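Long-range contact in interferon-activable protein 202 (Mus musculus, PDB 4LNQ), which binds double-stranded DNA without sequence specificity in innate immunity and restrains AIM2 inflammasome activation, probably by sequestering cytoplasmic DNA: residues Met34-Val39 against His189-Gly194. Numbering follows the deposited sequence.
Sequences MFHATV and HSFIKG
The imidazole of His36 reaches across to the backbone of the other segment edge-on, its NE2 corner touching the carbonyl oxygen of His189, with the CB of Phe191 beside it near CD2. NE2 donates to His189 O over 2.8 Å, but the N-H...O angle is only 126°, so the bond is short yet bent and counts as weak: the oxygen is displaced toward CE1 of His36, 3.1 Å away. On the other side of NE2, CD2 of His36 lies 3.7 Å from CB of Phe191, two residues on from His189. Chi1 of His36 (-65°) sets CG opposite its own carbonyl carbon and sends the ring out toward 189-194.

Met34, two residues earlier and so on the same side of the chain, covers part of this ring. Its chain bends at chi3 (-74°), which brings the methyl CE 3.8 Å above one face of the His36 imidazole, displaced toward the rim. SD meanwhile rests 3.8 Å from CB of His189, and the two side chains cross at roughly a right angle. The sulfur also lies 4.7 Å from the centroid of the His189 ring, approaching obliquely. The polar end of that ring looks elsewhere, with ND1 hydrogen-bonded to Lys49 NZ, while Phe171 and Phe25 pack against the His36 ring.

In the fold, this contact joins the two OB-type barrels of the first HIN-200 domain: 35-40 belongs to the first sheet, and 191-194 pairs with 168-176 in the second. Met34 and His36 also fall within the region needed for homomultimerization, and His36 mediates interaction with TP53BP1. The bent bond is consistent with a proton on NE2, and this one weak polar contact accompanies the apolar, sulfur and ring packing between the barrels.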
ATOM      1  N   MET A  34       9.614  21.165 -20.847  1.00 24.79           N
ATOM      2  CA  MET A  34       8.698  22.282 -20.664  1.00 25.71           C
ATOM      3  C   MET A  34       9.219  23.213 -19.551  1.00 25.28           C
ATOM      4  O   MET A  34      10.153  22.852 -18.826  1.00 28.78           O
ATOM      5  CB  MET A  34       7.323  21.756 -20.278  1.00 23.82           C
ATOM      6  CG  MET A  34       7.279  21.202 -18.863  1.00 25.34           C
ATOM      7  SD  MET A  34       5.597  20.778 -18.347  1.00 29.39           S
ATOM      8  CE  MET A  34       4.895  22.417 -18.080  1.00 29.14           C
ATOM      9  N   PHE A  35       8.621  24.396 -19.404  1.00 20.33           N
ATOM     10  CA  PHE A  35       8.859  25.182 -18.201  1.00 22.69           C
ATOM     11  C   PHE A  35       7.577  25.850 -17.767  1.00 22.42           C
ATOM     12  O   PHE A  35       6.625  25.934 -18.544  1.00 23.98           O
ATOM     13  CB  PHE A  35      10.029  26.189 -18.344  1.00 20.66           C
ATOM     14  CG  PHE A  35       9.853  27.234 -19.440  1.00 26.98           C
ATOM     15  CD1 PHE A  35       9.200  28.436 -19.195  1.00 28.90           C
ATOM     16  CD2 PHE A  35      10.396  27.033 -20.697  1.00 28.13           C
ATOM     17  CE1 PHE A  35       9.074  29.415 -20.206  1.00 23.72           C
ATOM     18  CE2 PHE A  35      10.259  27.984 -21.702  1.00 21.19           C
ATOM     19  CZ  PHE A  35       9.593  29.172 -21.453  1.00 20.19           C
ATOM     20  N   HIS A  36       7.541  26.277 -16.511  1.00 19.33           N
ATOM     21  CA  HIS A  36       6.410  27.046 -15.975  1.00 20.46           C
ATOM     22  C   HIS A  36       6.780  28.520 -15.984  1.00 26.70           C
ATOM     23  O   HIS A  36       7.950  28.855 -15.832  1.00 19.62           O
ATOM     24  CB  HIS A  36       6.095  26.625 -14.520  1.00 20.46           C
ATOM     25  CG  HIS A  36       5.619  25.211 -14.378  1.00 23.24           C
ATOM     26  ND1 HIS A  36       4.333  24.826 -14.691  1.00 25.13           N
ATOM     27  CD2 HIS A  36       6.255  24.090 -13.953  1.00 26.02           C
ATOM     28  CE1 HIS A  36       4.199  23.529 -14.466  1.00 27.31           C
ATOM     29  NE2 HIS A  36       5.349  23.061 -14.015  1.00 25.77           N
ATOM     30  N   ALA A  37       5.787  29.392 -16.163  1.00 20.73           N
ATOM     31  CA  ALA A  37       6.004  30.818 -16.065  1.00 26.99           C
ATOM     32  C   ALA A  37       4.788  31.455 -15.413  1.00 27.31           C
ATOM     33  O   ALA A  37       3.690  30.871 -15.370  1.00 20.99           O
ATOM     34  CB  ALA A  37       6.251  31.444 -17.467  1.00 18.47           C
ATOM     35  N   THR A  38       4.985  32.660 -14.904  1.00 22.99           N
ATOM     36  CA  THR A  38       3.866  33.489 -14.502  1.00 19.96           C
ATOM     37  C   THR A  38       3.977  34.804 -15.250  1.00 22.27           C
ATOM     38  O   THR A  38       5.055  35.383 -15.333  1.00 26.60           O
ATOM     39  CB  THR A  38       3.864  33.717 -12.975  1.00 28.58           C
ATOM     40  OG1 THR A  38       3.651  32.456 -12.317  1.00 33.43           O
ATOM     41  CG2 THR A  38       2.742  34.686 -12.571  1.00 23.33           C
ATOM     42  N   VAL A  39       2.867  35.252 -15.825  1.00 20.80           N
ATOM     43  CA  VAL A  39       2.836  36.489 -16.597  1.00 22.70           C
ATOM     44  C   VAL A  39       1.659  37.303 -16.110  1.00 23.25           C
ATOM     45  O   VAL A  39       0.807  36.791 -15.374  1.00 28.99           O
ATOM     46  CB  VAL A  39       2.651  36.194 -18.095  1.00 22.16           C
ATOM     47  CG1 VAL A  39       3.785  35.299 -18.591  1.00 19.09           C
ATOM     48  CG2 VAL A  39       1.288  35.504 -18.335  1.00 22.14           C
ATOM     49  N   HIS A 189       2.391  17.655 -15.400  1.00 19.69           N
ATOM     50  CA  HIS A 189       3.257  18.827 -15.621  1.00 26.38           C
ATOM     51  C   HIS A 189       3.852  19.371 -14.324  1.00 26.77           C
ATOM     52  O   HIS A 189       4.389  20.472 -14.306  1.00 23.24           O
ATOM     53  CB  HIS A 189       2.467  19.931 -16.344  1.00 21.62           C
ATOM     54  CG  HIS A 189       1.783  19.455 -17.587  1.00 21.80           C
ATOM     55  ND1 HIS A 189       0.475  19.765 -17.891  1.00 21.92           N
ATOM     56  CD2 HIS A 189       2.228  18.673 -18.596  1.00 23.38           C
ATOM     57  CE1 HIS A 189       0.146  19.201 -19.039  1.00 26.78           C
ATOM     58  NE2 HIS A 189       1.193  18.533 -19.491  1.00 25.59           N
ATOM     59  N   SER A 190       3.748  18.600 -13.238  1.00 21.48           N
ATOM     60  CA  SER A 190       4.180  19.075 -11.923  1.00 24.43           C
ATOM     61  C   SER A 190       5.677  19.275 -11.858  1.00 21.11           C
ATOM     62  O   SER A 190       6.447  18.575 -12.510  1.00 22.13           O
ATOM     63  CB  SER A 190       3.738  18.107 -10.801  1.00 23.18           C
ATOM     64  OG  SER A 190       2.321  17.969 -10.819  1.00 26.05           O
ATOM     65  N   PHE A 191       6.090  20.246 -11.057  1.00 18.87           N
ATOM     66  CA  PHE A 191       7.506  20.508 -10.881  1.00 21.30           C
ATOM     67  C   PHE A 191       7.716  20.863  -9.434  1.00 24.18           C
ATOM     68  O   PHE A 191       6.872  21.493  -8.790  1.00 22.78           O
ATOM     69  CB  PHE A 191       7.955  21.663 -11.771  1.00 17.38           C
ATOM     70  CG  PHE A 191       9.441  21.977 -11.674  1.00 27.28           C
ATOM     71  CD1 PHE A 191      10.389  21.089 -12.171  1.00 32.38           C
ATOM     72  CD2 PHE A 191       9.877  23.170 -11.114  1.00 30.49           C
ATOM     73  CE1 PHE A 191      11.758  21.388 -12.103  1.00 35.57           C
ATOM     74  CE2 PHE A 191      11.237  23.485 -11.041  1.00 36.90           C
ATOM     75  CZ  PHE A 191      12.182  22.592 -11.534  1.00 38.01           C
ATOM     76  N   ILE A 192       8.859  20.459  -8.926  1.00 20.92           N
ATOM     77  CA  ILE A 192       9.112  20.586  -7.518  1.00 25.12           C
ATOM     78  C   ILE A 192      10.588  20.928  -7.383  1.00 33.65           C
ATOM     79  O   ILE A 192      11.437  20.389  -8.109  1.00 31.92           O
ATOM     80  CB  ILE A 192       8.692  19.260  -6.811  1.00 27.38           C
ATOM     81  CG1 ILE A 192       8.743  19.385  -5.298  1.00 31.64           C
ATOM     82  CG2 ILE A 192       9.509  18.085  -7.313  1.00 30.53           C
ATOM     83  CD1 ILE A 192       8.359  18.079  -4.602  1.00 35.21           C
ATOM     84  N   LYS A 193      10.886  21.880  -6.511  1.00 28.21           N
ATOM     85  CA  LYS A 193      12.257  22.297  -6.308  1.00 34.90           C
ATOM     86  C   LYS A 193      12.414  22.916  -4.924  1.00 36.62           C
ATOM     87  O   LYS A 193      11.503  23.574  -4.428  1.00 34.79           O
ATOM     88  CB  LYS A 193      12.670  23.297  -7.402  1.00 34.74           C
ATOM     89  CG  LYS A 193      14.042  23.873  -7.194  1.00 42.99           C
ATOM     90  CD  LYS A 193      14.736  24.297  -8.481  1.00 49.92           C
ATOM     91  CE  LYS A 193      16.150  24.794  -8.162  1.00 49.84           C
ATOM     92  NZ  LYS A 193      16.957  25.050  -9.377  1.00 53.92           N
ATOM     93  N   GLY A 194      13.563  22.697  -4.290  1.00 40.00           N
ATOM     94  CA  GLY A 194      13.852  23.373  -3.037  1.00 37.98           C
ATOM     95  C   GLY A 194      14.144  24.852  -3.276  1.00 45.71           C
ATOM     96  O   GLY A 194      14.658  25.223  -4.332  1.00 43.52           O
TER